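Local coordinates for CRISPR-associated endonuclease Cas9 (Campylobacter jejuni subsp. jejuni serotype O:2, PDB 5X2H), which cuts both strands of DNA matching its guide RNA, using HNH and RuvC-like nuclease domains, in bacterial defence against mobile genetic elements, at residues A[619-622]-A[623-626]; A[774-778]-A[779-783]; A[791-795]-A[796-800]; A[801-805]-A[806-810]. All blocks are in the same frame, centred on the assembly; numbering follows the deposited sequence.

The four contacts are local turns met one after another along the chain. None encloses another and none cross. Contact 1 lies in the RuvC region, where helix 615-622 gives way to a long loop. Contact 2 folds the loop between strand 769-773 and helix 784-789. Contact 3 turns the chain back after that helix and leads it into strand 799-804. Contact 4 uses the far end of the same strand and turns the chain toward strand 810-816. Contact 1 touches contact 2 through F625, V626 and H775, which joins the RuvC region to the PAM-interacting domain. Contact 2 touches contact 3 through N777 and V798. Contacts 3 and 4 meet the bound DNA.

Contact 1 of 4, residues A[619-622]-A[623-626]; sequences DKID and EIFV
I621 and I624 lie side by side and point the same way, where helix 615-622 of the RuvC region passes into the following loop. I621 CG1 meets I624 CD1 at 3.9 Å. The backbone sets this pairing. I624 N donates to I621 O at 3.1 Å, and one residue earlier E623 N donates to K620 O at 3.1 Å. Both links span three residues, as in a tight helical turn. Both donors sit well above the plane of the carbonyl they meet, the second by 66°.

E623 folds back along the outside of the turn. Its CG stands beside its own backbone N (chi1 -56°), which places CG 3.2 Å from D619 O. The carboxylate then comes near the K620 side chain, but K620 NZ and E623 OE1 stay 4.6 Å apart. Any attraction there is probably modest and solvent-screened.

Farther out, both isoleucines rest on C33 of strand 29-37. Helix 557-566 supports them from I560 and A559. This helix also carries the predicted magnesium ligand H558, about 8 Å from the I624 side chain. Beyond I624, F625 stacks on H775. Within the turn, I624 CG1 packs against I621 O at 3.4 Å.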
loop_
_atom_site.group_PDB
_atom_site.type_symbol
_atom_site.label_atom_id
_atom_site.label_comp_id
_atom_site.label_asym_id
_atom_site.label_seq_id
_atom_site.Cartn_x
_atom_site.Cartn_y
_atom_site.Cartn_z
ATOM N N ASP A 619 -18.669 -11.986 35.666
ATOM C CA ASP A 619 -20.075 -12.092 35.292
ATOM C C ASP A 619 -20.380 -11.239 34.068
ATOM O O ASP A 619 -21.133 -11.655 33.181
ATOM C CB ASP A 619 -20.970 -11.679 36.461
ATOM C CG ASP A 619 -20.775 -12.551 37.685
ATOM O OD1 ASP A 619 -20.361 -13.718 37.528
ATOM O OD2 ASP A 619 -21.039 -12.069 38.807
ATOM N N LYS A 620 -19.800 -10.038 34.003
ATOM C CA LYS A 620 -20.014 -9.172 32.849
ATOM C C LYS A 620 -19.344 -9.737 31.604
ATOM O O LYS A 620 -19.893 -9.643 30.499
ATOM C CB LYS A 620 -19.490 -7.768 33.146
ATOM C CG LYS A 620 -20.508 -6.663 32.927
ATOM C CD LYS A 620 -21.647 -6.756 33.927
ATOM C CE LYS A 620 -22.608 -5.588 33.776
ATOM N NZ LYS A 620 -23.724 -5.651 34.762
ATOM N N ILE A 621 -18.158 -10.331 31.763
ATOM C CA ILE A 621 -17.433 -10.882 30.620
ATOM C C ILE A 621 -18.214 -12.031 29.995
ATOM O O ILE A 621 -18.260 -12.175 28.766
ATOM C CB ILE A 621 -16.015 -11.311 31.045
ATOM C CG1 ILE A 621 -15.010 -10.191 30.763
ATOM C CG2 ILE A 621 -15.590 -12.597 30.346
ATOM C CD1 ILE A 621 -15.212 -8.947 31.594
ATOM N N ASP A 622 -18.857 -12.855 30.826
ATOM C CA ASP A 622 -19.642 -13.972 30.314
ATOM C C ASP A 622 -20.867 -13.514 29.534
ATOM O O ASP A 622 -21.443 -14.314 28.787
ATOM C CB ASP A 622 -20.069 -14.884 31.466
ATOM C CG ASP A 622 -18.886 -15.472 32.213
ATOM O OD1 ASP A 622 -17.740 -15.288 31.748
ATOM O OD2 ASP A 622 -19.101 -16.110 33.265
ATOM N N GLU A 623 -21.279 -12.257 29.687
ATOM C CA GLU A 623 -22.418 -11.723 28.954
ATOM C C GLU A 623 -22.030 -11.142 27.601
ATOM O O GLU A 623 -22.918 -10.838 26.796
ATOM C CB GLU A 623 -23.119 -10.649 29.791
ATOM C CG GLU A 623 -23.565 -11.139 31.161
ATOM C CD GLU A 623 -24.033 -10.012 32.059
ATOM O OE1 GLU A 623 -24.288 -8.906 31.538
ATOM O OE2 GLU A 623 -24.139 -10.231 33.284
ATOM N N ILE A 624 -20.733 -10.991 27.334
ATOM C CA ILE A 624 -20.278 -10.398 26.084
ATOM C C ILE A 624 -20.615 -11.315 24.919
ATOM O O ILE A 624 -20.423 -12.536 24.987
ATOM C CB ILE A 624 -18.764 -10.135 26.140
ATOM C CG1 ILE A 624 -18.424 -9.168 27.273
ATOM C CG2 ILE A 624 -18.254 -9.606 24.805
ATOM C CD1 ILE A 624 -16.949 -9.069 27.524
ATOM N N PHE A 625 -21.120 -10.728 23.839
ATOM C CA PHE A 625 -21.182 -11.396 22.546
ATOM C C PHE A 625 -20.201 -10.681 21.626
ATOM O O PHE A 625 -20.409 -9.515 21.274
ATOM C CB PHE A 625 -22.593 -11.392 21.969
ATOM C CG PHE A 625 -22.755 -12.304 20.789
ATOM C CD1 PHE A 625 -22.991 -13.660 20.973
ATOM C CD2 PHE A 625 -22.648 -11.816 19.499
ATOM C CE1 PHE A 625 -23.132 -14.506 19.889
ATOM C CE2 PHE A 625 -22.788 -12.657 18.411
ATOM C CZ PHE A 625 -23.030 -14.003 18.605
ATOM N N VAL A 626 -19.126 -11.380 21.256
ATOM C CA VAL A 626 -18.062 -10.769 20.470
ATOM C C VAL A 626 -18.609 -10.319 19.124
ATOM O O VAL A 626 -19.249 -11.094 18.401
ATOM C CB VAL A 626 -16.897 -11.755 20.308
ATOM C CG1 VAL A 626 -15.778 -11.127 19.498
ATOM C CG2 VAL A 626 -16.395 -12.200 21.675
#

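Contact 2 of 4, residues A[774-778]-A[779-783]; sequences KHDNK and FETLS
K778 meets T781 and E780 across a bend in the loop between strand 769-773 and helix 784-789. Its side chain is extended and can be followed atom by atom. CB lies 4.0 Å from T781 OG1. CG meets E780 OE1 at 3.5 Å, as the glutamate bends back toward it. CD and CE then make apolar contact with the methyl group of T781. NZ merely passes this methyl, 3.4 Å from T781 CG2, and gains no polar partner from it. The two side chains cross at about a right angle. The lysine charge has a long, weak ion pair with D551.

A second lysine works on the inner side of the bend. K774 CD packs on L782 CD1 at 3.6 Å as the two side chains slide past each other in opposite directions. A twist at the last torsion (chi4 -79°) then turns NZ toward D776. K774 NZ forms a salt bridge with D776 OD1 at 2.6 Å, on the syn lone pair. It makes weaker bonds to K778 O and T781 OG1. D776 OD1 also accepts K778 N at 3.2 Å, from above the carboxylate plane. This closes an Asx turn.

Past K778, a type I turn runs from F779 to L782, and S783 N-caps helix 784-789. N777 OD1 accepts from V798 N and its ND2 donates to K796 O in the neighbouring loop. The buried K774 ammonium is thus met by a carboxylate, a carbonyl and a hydroxyl. The carboxylate probably balances its charge and favours the protonated form, while the shared OD1 ties that charge pair to the shape of the loop.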
loop_
_atom_site.group_PDB
_atom_site.type_symbol
_atom_site.label_atom_id
_atom_site.label_comp_id
_atom_site.label_asym_id
_atom_site.label_seq_id
_atom_site.Cartn_x
_atom_site.Cartn_y
_atom_site.Cartn_z
ATOM N N LYS A 774 -17.507 -20.149 16.654
ATOM C CA LYS A 774 -18.126 -19.586 17.844
ATOM C C LYS A 774 -17.634 -18.161 18.053
ATOM O O LYS A 774 -16.466 -17.856 17.804
ATOM C CB LYS A 774 -17.809 -20.452 19.064
ATOM C CG LYS A 774 -18.545 -20.063 20.338
ATOM C CD LYS A 774 -18.507 -21.203 21.345
ATOM C CE LYS A 774 -19.177 -20.833 22.658
ATOM N NZ LYS A 774 -18.292 -20.004 23.517
ATOM N N HIS A 775 -18.533 -17.292 18.526
ATOM C CA HIS A 775 -18.253 -15.857 18.551
ATOM C C HIS A 775 -16.981 -15.548 19.334
ATOM O O HIS A 775 -16.112 -14.807 18.860
ATOM C CB HIS A 775 -19.449 -15.093 19.127
ATOM C CG HIS A 775 -19.623 -15.259 20.605
ATOM N ND1 HIS A 775 -20.241 -16.357 21.164
ATOM C CD2 HIS A 775 -19.252 -14.470 21.641
ATOM C CE1 HIS A 775 -20.246 -16.235 22.480
ATOM N NE2 HIS A 775 -19.654 -15.099 22.796
ATOM N N ASP A 776 -16.844 -16.121 20.529
ATOM C CA ASP A 776 -15.702 -15.838 21.386
ATOM C C ASP A 776 -14.549 -16.809 21.182
ATOM O O ASP A 776 -13.473 -16.590 21.751
ATOM C CB ASP A 776 -16.129 -15.853 22.861
ATOM C CG ASP A 776 -16.816 -17.146 23.261
ATOM O OD1 ASP A 776 -16.948 -18.047 22.407
ATOM O OD2 ASP A 776 -17.227 -17.264 24.432
ATOM N N ASN A 777 -14.746 -17.863 20.390
ATOM C CA ASN A 777 -13.735 -18.901 20.180
ATOM C C ASN A 777 -13.261 -19.487 21.510
ATOM O O ASN A 777 -12.093 -19.842 21.676
ATOM C CB ASN A 777 -12.557 -18.368 19.361
ATOM C CG ASN A 777 -11.728 -19.477 18.747
ATOM O OD1 ASN A 777 -12.172 -20.153 17.820
ATOM N ND2 ASN A 777 -10.520 -19.672 19.263
ATOM N N LYS A 778 -14.179 -19.587 22.468
ATOM C CA LYS A 778 -13.872 -20.086 23.801
ATOM C C LYS A 778 -14.332 -21.534 23.906
ATOM O O LYS A 778 -15.517 -21.831 23.725
ATOM C CB LYS A 778 -14.541 -19.224 24.872
ATOM C CG LYS A 778 -14.057 -19.492 26.282
ATOM C CD LYS A 778 -14.786 -18.602 27.279
ATOM C CE LYS A 778 -14.272 -18.805 28.697
ATOM N NZ LYS A 778 -15.063 -18.009 29.679
ATOM N N PHE A 779 -13.391 -22.429 24.203
ATOM C CA PHE A 779 -13.660 -23.859 24.272
ATOM C C PHE A 779 -14.219 -24.299 25.618
ATOM O O PHE A 779 -14.933 -25.308 25.676
ATOM C CB PHE A 779 -12.371 -24.638 23.970
ATOM C CG PHE A 779 -12.491 -26.123 24.161
ATOM C CD1 PHE A 779 -13.119 -26.907 23.209
ATOM C CD2 PHE A 779 -11.960 -26.737 25.285
ATOM C CE1 PHE A 779 -13.232 -28.275 23.378
ATOM C CE2 PHE A 779 -12.070 -28.107 25.463
ATOM C CZ PHE A 779 -12.706 -28.877 24.506
ATOM N N GLU A 780 -13.936 -23.559 26.691
ATOM C CA GLU A 780 -14.240 -24.040 28.035
ATOM C C GLU A 780 -15.712 -23.890 28.403
ATOM O O GLU A 780 -16.220 -24.670 29.215
ATOM C CB GLU A 780 -13.368 -23.311 29.062
ATOM C CG GLU A 780 -11.866 -23.581 28.939
ATOM C CD GLU A 780 -11.195 -22.796 27.815
ATOM O OE1 GLU A 780 -11.896 -22.069 27.079
ATOM O OE2 GLU A 780 -9.959 -22.911 27.667
ATOM N N THR A 781 -16.411 -22.908 27.835
ATOM C CA THR A 781 -17.821 -22.692 28.136
ATOM C C THR A 781 -18.752 -23.520 27.259
ATOM O O THR A 781 -19.971 -23.322 27.317
ATOM C CB THR A 781 -18.178 -21.209 27.989
ATOM O OG1 THR A 781 -17.812 -20.752 26.680
ATOM C CG2 THR A 781 -17.460 -20.380 29.036
ATOM N N LEU A 782 -18.210 -24.437 26.461
ATOM C CA LEU A 782 -19.006 -25.174 25.486
ATOM C C LEU A 782 -20.124 -25.952 26.169
ATOM O O LEU A 782 -19.870 -26.819 27.011
ATOM C CB LEU A 782 -18.102 -26.115 24.691
ATOM C CG LEU A 782 -18.101 -25.971 23.168
ATOM C CD1 LEU A 782 -18.329 -24.528 22.749
ATOM C CD2 LEU A 782 -16.788 -26.482 22.601
ATOM N N SER A 783 -21.364 -25.633 25.806
ATOM C CA SER A 783 -22.519 -26.313 26.363
ATOM C C SER A 783 -22.737 -27.653 25.666
ATOM O O SER A 783 -22.107 -27.971 24.653
ATOM C CB SER A 783 -23.769 -25.444 26.235
ATOM O OG SER A 783 -24.126 -25.267 24.875
#

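Contact 3 of 4, residues A[791-795]-A[796-800]; sequences KNANE and KEVIA. With nucleotides of chain C.
An Asx turn at N794 reverses the chain just before strand 799-804, an outermost strand of the six-stranded antiparallel sheet in the PAM-interacting domain. N794 OD1 takes two backbone N-H groups. K796 N reaches it at 3.0 Å and E797 N at 3.1 Å, each tilted modestly from the plane of the amide. N794 CG stands between its own backbone N and carbonyl carbon. This first torsion (54°) swings the amide over the turn, where OD1 can take both N-H groups. The backbone adds an almost straight bond from N794 N to E797 O, 3.2 Å long. The return bond from E797 N to N794 O is weak.

On the inner side of the reversal, A793 CB packs against V798 CG1 at 3.9 Å. L782 covers the alanine, and F790 and K774 cover the valine.

Farther from the bend the two arms separate and a water spans them. It accepts from N792 N and donates to I799 O.

The first arm also holds the DNA backbone. K791 and N792 share one phosphate, that of DG3 of chain C, and take different oxygens. K791 bends at its third torsion, and its NZ meets OP1 of DG3 at 3.0 Å. N792 ND2 donates to OP2 of DG3 at 2.9 Å.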
loop_
_atom_site.group_PDB
_atom_site.type_symbol
_atom_site.label_atom_id
_atom_site.label_comp_id
_atom_site.label_asym_id
_atom_site.label_seq_id
_atom_site.Cartn_x
_atom_site.Cartn_y
_atom_site.Cartn_z
ATOM N N LYS A 791 -18.308 -30.489 17.389
ATOM C CA LYS A 791 -17.815 -31.784 17.844
ATOM C C LYS A 791 -16.295 -31.893 17.791
ATOM O O LYS A 791 -15.726 -32.742 18.486
ATOM C CB LYS A 791 -18.445 -32.893 17.004
ATOM C CG LYS A 791 -18.738 -32.473 15.568
ATOM C CD LYS A 791 -18.717 -33.652 14.609
ATOM C CE LYS A 791 -19.698 -34.736 15.019
ATOM N NZ LYS A 791 -19.610 -35.912 14.108
ATOM N N ASN A 792 -15.626 -31.060 16.993
ATOM C CA ASN A 792 -14.180 -31.135 16.822
ATOM C C ASN A 792 -13.452 -29.964 17.473
ATOM O O ASN A 792 -12.293 -29.696 17.139
ATOM C CB ASN A 792 -13.832 -31.212 15.335
ATOM C CG ASN A 792 -14.463 -32.405 14.655
ATOM O OD1 ASN A 792 -14.493 -33.502 15.210
ATOM N ND2 ASN A 792 -14.987 -32.196 13.454
ATOM N N ALA A 793 -14.104 -29.265 18.396
ATOM C CA ALA A 793 -13.490 -28.108 19.027
ATOM C C ALA A 793 -12.401 -28.535 20.003
ATOM O O ALA A 793 -12.438 -29.625 20.578
ATOM C CB ALA A 793 -14.543 -27.272 19.755
ATOM N N ASN A 794 -11.419 -27.656 20.184
ATOM C CA ASN A 794 -10.324 -27.885 21.114
ATOM C C ASN A 794 -9.973 -26.558 21.776
ATOM O O ASN A 794 -10.597 -25.525 21.515
ATOM C CB ASN A 794 -9.117 -28.510 20.401
ATOM C CG ASN A 794 -8.660 -27.696 19.202
ATOM O OD1 ASN A 794 -8.496 -26.480 19.290
ATOM N ND2 ASN A 794 -8.463 -28.365 18.071
ATOM N N GLU A 795 -8.948 -26.587 22.630
ATOM C CA GLU A 795 -8.582 -25.422 23.425
ATOM C C GLU A 795 -8.097 -24.239 22.592
ATOM O O GLU A 795 -7.989 -23.135 23.133
ATOM C CB GLU A 795 -7.504 -25.804 24.443
ATOM C CG GLU A 795 -8.010 -26.639 25.623
ATOM C CD GLU A 795 -8.102 -28.128 25.319
ATOM O OE1 GLU A 795 -8.168 -28.925 26.280
ATOM O OE2 GLU A 795 -8.103 -28.506 24.128
ATOM N N LYS A 796 -7.805 -24.428 21.302
ATOM C CA LYS A 796 -7.253 -23.348 20.496
ATOM C C LYS A 796 -8.229 -22.761 19.484
ATOM O O LYS A 796 -8.016 -21.627 19.041
ATOM C CB LYS A 796 -5.989 -23.818 19.756
ATOM C CG LYS A 796 -6.239 -24.395 18.370
ATOM C CD LYS A 796 -5.304 -23.775 17.333
ATOM C CE LYS A 796 -4.041 -24.600 17.138
ATOM N NZ LYS A 796 -4.282 -25.826 16.323
ATOM N N GLU A 797 -9.285 -23.483 19.111
ATOM C CA GLU A 797 -10.241 -22.959 18.144
ATOM C C GLU A 797 -11.557 -23.714 18.260
ATOM O O GLU A 797 -11.568 -24.929 18.483
ATOM C CB GLU A 797 -9.697 -23.055 16.713
ATOM C CG GLU A 797 -9.275 -24.453 16.297
ATOM C CD GLU A 797 -8.537 -24.471 14.972
ATOM O OE1 GLU A 797 -8.135 -23.387 14.498
ATOM O OE2 GLU A 797 -8.359 -25.572 14.406
ATOM N N VAL A 798 -12.661 -22.983 18.110
ATOM C CA VAL A 798 -13.993 -23.575 18.127
ATOM C C VAL A 798 -14.629 -23.335 16.765
ATOM O O VAL A 798 -15.353 -22.352 16.565
ATOM C CB VAL A 798 -14.862 -22.998 19.258
ATOM C CG1 VAL A 798 -16.164 -23.783 19.376
ATOM C CG2 VAL A 798 -14.102 -23.011 20.577
ATOM N N ILE A 799 -14.357 -24.230 15.820
ATOM C CA ILE A 799 -14.804 -24.089 14.442
ATOM C C ILE A 799 -15.438 -25.400 14.005
ATOM O O ILE A 799 -14.899 -26.479 14.273
ATOM C CB ILE A 799 -13.638 -23.705 13.504
ATOM C CG1 ILE A 799 -12.997 -22.386 13.947
ATOM C CG2 ILE A 799 -14.121 -23.594 12.068
ATOM C CD1 ILE A 799 -11.745 -22.014 13.151
ATOM N N ALA A 800 -16.583 -25.307 13.338
ATOM C CA ALA A 800 -17.281 -26.466 12.801
ATOM C C ALA A 800 -17.257 -26.384 11.283
ATOM O O ALA A 800 -17.758 -25.415 10.703
ATOM C CB ALA A 800 -18.716 -26.534 13.323
ATOM P P DG C 3 -17.178 -34.480 11.360
ATOM O OP1 DG C 3 -17.093 -35.428 12.496
ATOM O OP2 DG C 3 -17.059 -33.021 11.588
ATOM O "O5'" DG C 3 -16.075 -34.866 10.270
ATOM C "C5'" DG C 3 -15.835 -36.225 9.961
ATOM C "C4'" DG C 3 -14.464 -36.396 9.339
ATOM O "O4'" DG C 3 -14.523 -36.061 7.928
ATOM C "C3'" DG C 3 -13.366 -35.516 9.940
ATOM O "O3'" DG C 3 -12.170 -36.274 10.070
ATOM C "C2'" DG C 3 -13.218 -34.392 8.913
ATOM C "C1'" DG C 3 -13.511 -35.129 7.617
ATOM N N9 DG C 3 -14.004 -34.270 6.543
ATOM C C8 DG C 3 -14.978 -33.305 6.632
ATOM N N7 DG C 3 -15.222 -32.712 5.497
ATOM C C5 DG C 3 -14.357 -33.324 4.600
ATOM C C6 DG C 3 -14.170 -33.099 3.216
ATOM O O6 DG C 3 -14.747 -32.283 2.484
ATOM N N1 DG C 3 -13.193 -33.942 2.686
ATOM C C2 DG C 3 -12.491 -34.882 3.405
ATOM N N2 DG C 3 -11.589 -35.606 2.724
ATOM N N3 DG C 3 -12.659 -35.099 4.699
ATOM C C4 DG C 3 -13.604 -34.286 5.228
HETATM O O HOH W 1 -16.046 -28.642 15.544
#

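Contact 4 of 4, residues A[801-805]-A[806-810]; sequences KSIGI and QNLKV. With nucleotides of chain C.
L808 turns its CG beside its own backbone N (chi1 -79°), and this lays the side chain back over G804 and I805. L808 CG comes to 3.4 Å from G804 O. Of its two methyls, CD1 meets I805 CB at 4.2 Å, while CD2 extends toward CG2 of I803. I805 holds CG1 over the next peptide, close to Q806 N.

The backbone closes the same bend. L808 N donates to I805 O at 3.3 Å, nearly straight, from above the carbonyl plane. This is the type I turn I805-L808, which follows strand 799-804 and leads toward strand 810-816 of the PAM-interacting domain. Within the strand before the turn, S802 and I803 both face L770 in a G1 beta bulge. Just after the turn, K809 and V810 both face Q748 in a classic bulge.

Strand and turn present three donors to successive nucleotides of chain C. S802 OG donates to N7 of DG3 at 2.7 Å, a bond to the major-groove edge of the base. It is consistent with reading of the PAM duplex. G804 N donates to the phosphate oxygen OP2 of DT2 at 2.8 Å. N807, at the turn, has K694 and K750 against its side chain, and its ND2 donates to O5' of DC1 at 2.7 Å.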
loop_
_atom_site.group_PDB
_atom_site.type_symbol
_atom_site.label_atom_id
_atom_site.label_comp_id
_atom_site.label_asym_id
_atom_site.label_seq_id
_atom_site.Cartn_x
_atom_site.Cartn_y
_atom_site.Cartn_z
ATOM N N LYS A 801 -16.678 -27.397 10.644
ATOM C CA LYS A 801 -16.517 -27.430 9.200
ATOM C C LYS A 801 -17.411 -28.500 8.590
ATOM O O LYS A 801 -17.745 -29.496 9.237
ATOM C CB LYS A 801 -15.060 -27.705 8.813
ATOM C CG LYS A 801 -14.041 -26.901 9.599
ATOM C CD LYS A 801 -12.635 -27.152 9.086
ATOM C CE LYS A 801 -11.620 -26.290 9.818
ATOM N NZ LYS A 801 -10.285 -26.320 9.162
ATOM N N SER A 802 -17.796 -28.278 7.331
ATOM C CA SER A 802 -18.544 -29.257 6.538
ATOM C C SER A 802 -19.922 -29.540 7.137
ATOM O O SER A 802 -20.329 -30.694 7.288
ATOM C CB SER A 802 -17.752 -30.560 6.375
ATOM O OG SER A 802 -16.547 -30.358 5.665
ATOM N N ILE A 803 -20.650 -28.476 7.467
ATOM C CA ILE A 803 -22.023 -28.582 7.947
ATOM C C ILE A 803 -22.962 -28.424 6.759
ATOM O O ILE A 803 -23.026 -27.350 6.148
ATOM C CB ILE A 803 -22.329 -27.531 9.022
ATOM C CG1 ILE A 803 -21.369 -27.670 10.193
ATOM C CG2 ILE A 803 -23.766 -27.665 9.514
ATOM C CD1 ILE A 803 -21.434 -26.500 11.112
ATOM N N GLY A 804 -23.699 -29.487 6.443
ATOM C CA GLY A 804 -24.617 -29.438 5.316
ATOM C C GLY A 804 -25.734 -28.432 5.538
ATOM O O GLY A 804 -26.266 -28.289 6.641
ATOM N N ILE A 805 -26.092 -27.723 4.464
ATOM C CA ILE A 805 -27.136 -26.708 4.538
ATOM C C ILE A 805 -28.499 -27.228 4.091
ATOM O O ILE A 805 -29.525 -26.683 4.527
ATOM C CB ILE A 805 -26.766 -25.462 3.704
ATOM C CG1 ILE A 805 -27.061 -25.701 2.223
ATOM C CG2 ILE A 805 -25.308 -25.110 3.875
ATOM C CD1 ILE A 805 -26.835 -24.490 1.357
ATOM N N GLN A 806 -28.541 -28.263 3.248
ATOM C CA GLN A 806 -29.782 -28.606 2.558
ATOM C C GLN A 806 -30.890 -28.971 3.537
ATOM O O GLN A 806 -32.043 -28.566 3.355
ATOM C CB GLN A 806 -29.534 -29.749 1.573
ATOM C CG GLN A 806 -30.687 -29.990 0.612
ATOM C CD GLN A 806 -30.419 -31.135 -0.349
ATOM O OE1 GLN A 806 -30.846 -31.104 -1.504
ATOM N NE2 GLN A 806 -29.712 -32.155 0.126
ATOM N N ASN A 807 -30.561 -29.721 4.588
ATOM C CA ASN A 807 -31.562 -30.226 5.518
ATOM C C ASN A 807 -31.493 -29.547 6.880
ATOM O O ASN A 807 -31.952 -30.118 7.874
ATOM C CB ASN A 807 -31.422 -31.741 5.672
ATOM C CG ASN A 807 -31.622 -32.474 4.363
ATOM O OD1 ASN A 807 -32.539 -32.166 3.602
ATOM N ND2 ASN A 807 -30.754 -33.438 4.085
ATOM N N LEU A 808 -30.933 -28.341 6.945
ATOM C CA LEU A 808 -30.900 -27.602 8.199
ATOM C C LEU A 808 -32.316 -27.342 8.694
ATOM O O LEU A 808 -33.203 -26.968 7.921
ATOM C CB LEU A 808 -30.153 -26.280 8.022
ATOM C CG LEU A 808 -28.623 -26.332 8.004
ATOM C CD1 LEU A 808 -28.034 -24.945 7.726
ATOM C CD2 LEU A 808 -28.101 -26.882 9.317
ATOM N N LYS A 809 -32.529 -27.556 9.994
ATOM C CA LYS A 809 -33.846 -27.309 10.570
ATOM C C LYS A 809 -34.089 -25.816 10.761
ATOM O O LYS A 809 -35.213 -25.336 10.570
ATOM C CB LYS A 809 -33.981 -28.065 11.893
ATOM C CG LYS A 809 -35.278 -27.809 12.627
ATOM C CD LYS A 809 -35.372 -28.651 13.893
ATOM C CE LYS A 809 -36.630 -28.324 14.678
ATOM N NZ LYS A 809 -36.783 -29.207 15.871
ATOM N N VAL A 810 -33.049 -25.069 11.129
ATOM C CA VAL A 810 -33.115 -23.619 11.282
ATOM C C VAL A 810 -31.938 -23.010 10.531
ATOM O O VAL A 810 -30.805 -23.489 10.653
ATOM C CB VAL A 810 -33.094 -23.195 12.764
ATOM C CG1 VAL A 810 -32.940 -21.683 12.891
ATOM C CG2 VAL A 810 -34.356 -23.664 13.468
ATOM P P DT C 2 -24.108 -33.051 8.679
ATOM O OP1 DT C 2 -24.460 -33.244 10.104
ATOM O OP2 DT C 2 -24.089 -31.687 8.101
ATOM O "O5'" DT C 2 -22.678 -33.712 8.424
ATOM C "C5'" DT C 2 -21.526 -33.168 9.039
ATOM C "C4'" DT C 2 -20.513 -34.259 9.319
ATOM O "O4'" DT C 2 -20.240 -34.988 8.095
ATOM C "C3'" DT C 2 -19.162 -33.772 9.807
ATOM O "O3'" DT C 2 -18.571 -34.766 10.619
ATOM C "C2'" DT C 2 -18.398 -33.586 8.502
ATOM C "C1'" DT C 2 -18.901 -34.777 7.696
ATOM N N1 DT C 2 -18.886 -34.560 6.222
ATOM C C2 DT C 2 -17.876 -35.116 5.466
ATOM O O2 DT C 2 -16.970 -35.777 5.939
ATOM N N3 DT C 2 -17.963 -34.864 4.124
ATOM C C4 DT C 2 -18.938 -34.130 3.476
ATOM O O4 DT C 2 -18.932 -33.962 2.262
ATOM C C5 DT C 2 -19.968 -33.578 4.327
ATOM C C7 DT C 2 -21.081 -32.761 3.735
ATOM C C6 DT C 2 -19.892 -33.821 5.643
ATOM P P DG C 3 -17.178 -34.480 11.360
ATOM O OP1 DG C 3 -17.093 -35.428 12.496
ATOM O OP2 DG C 3 -17.059 -33.021 11.588
ATOM O "O5'" DG C 3 -16.075 -34.866 10.270
ATOM C "C5'" DG C 3 -15.835 -36.225 9.961
ATOM C "C4'" DG C 3 -14.464 -36.396 9.339
ATOM O "O4'" DG C 3 -14.523 -36.061 7.928
ATOM C "C3'" DG C 3 -13.366 -35.516 9.940
ATOM O "O3'" DG C 3 -12.170 -36.274 10.070
ATOM C "C2'" DG C 3 -13.218 -34.392 8.913
ATOM C "C1'" DG C 3 -13.511 -35.129 7.617
ATOM N N9 DG C 3 -14.004 -34.270 6.543
ATOM C C8 DG C 3 -14.978 -33.305 6.632
ATOM N N7 DG C 3 -15.222 -32.712 5.497
ATOM C C5 DG C 3 -14.357 -33.324 4.600
ATOM C C6 DG C 3 -14.170 -33.099 3.216
ATOM O O6 DG C 3 -14.747 -32.283 2.484
ATOM N N1 DG C 3 -13.193 -33.942 2.686
ATOM C C2 DG C 3 -12.491 -34.882 3.405
ATOM N N2 DG C 3 -11.589 -35.606 2.724
ATOM N N3 DG C 3 -12.659 -35.099 4.699
ATOM C C4 DG C 3 -13.604 -34.286 5.228
ATOM O "O5'" DC C 1 -28.340 -33.674 5.223
ATOM C "C5'" DC C 1 -27.183 -34.324 4.725
ATOM C "C4'" DC C 1 -26.273 -34.749 5.862
ATOM O "O4'" DC C 1 -25.340 -35.752 5.383
ATOM C "C3'" DC C 1 -25.409 -33.646 6.455
ATOM O "O3'" DC C 1 -25.109 -33.962 7.813
ATOM C "C2'" DC C 1 -24.168 -33.715 5.571
ATOM C "C1'" DC C 1 -24.028 -35.223 5.368
ATOM N N1 DC C 1 -23.394 -35.601 4.076
ATOM C C2 DC C 1 -22.122 -36.179 4.073
ATOM O O2 DC C 1 -21.541 -36.358 5.147
ATOM N N3 DC C 1 -21.560 -36.528 2.886
ATOM C C4 DC C 1 -22.221 -36.317 1.746
ATOM N N4 DC C 1 -21.627 -36.676 0.603
ATOM C C5 DC C 1 -23.522 -35.730 1.730
ATOM C C6 DC C 1 -24.066 -35.392 2.906
#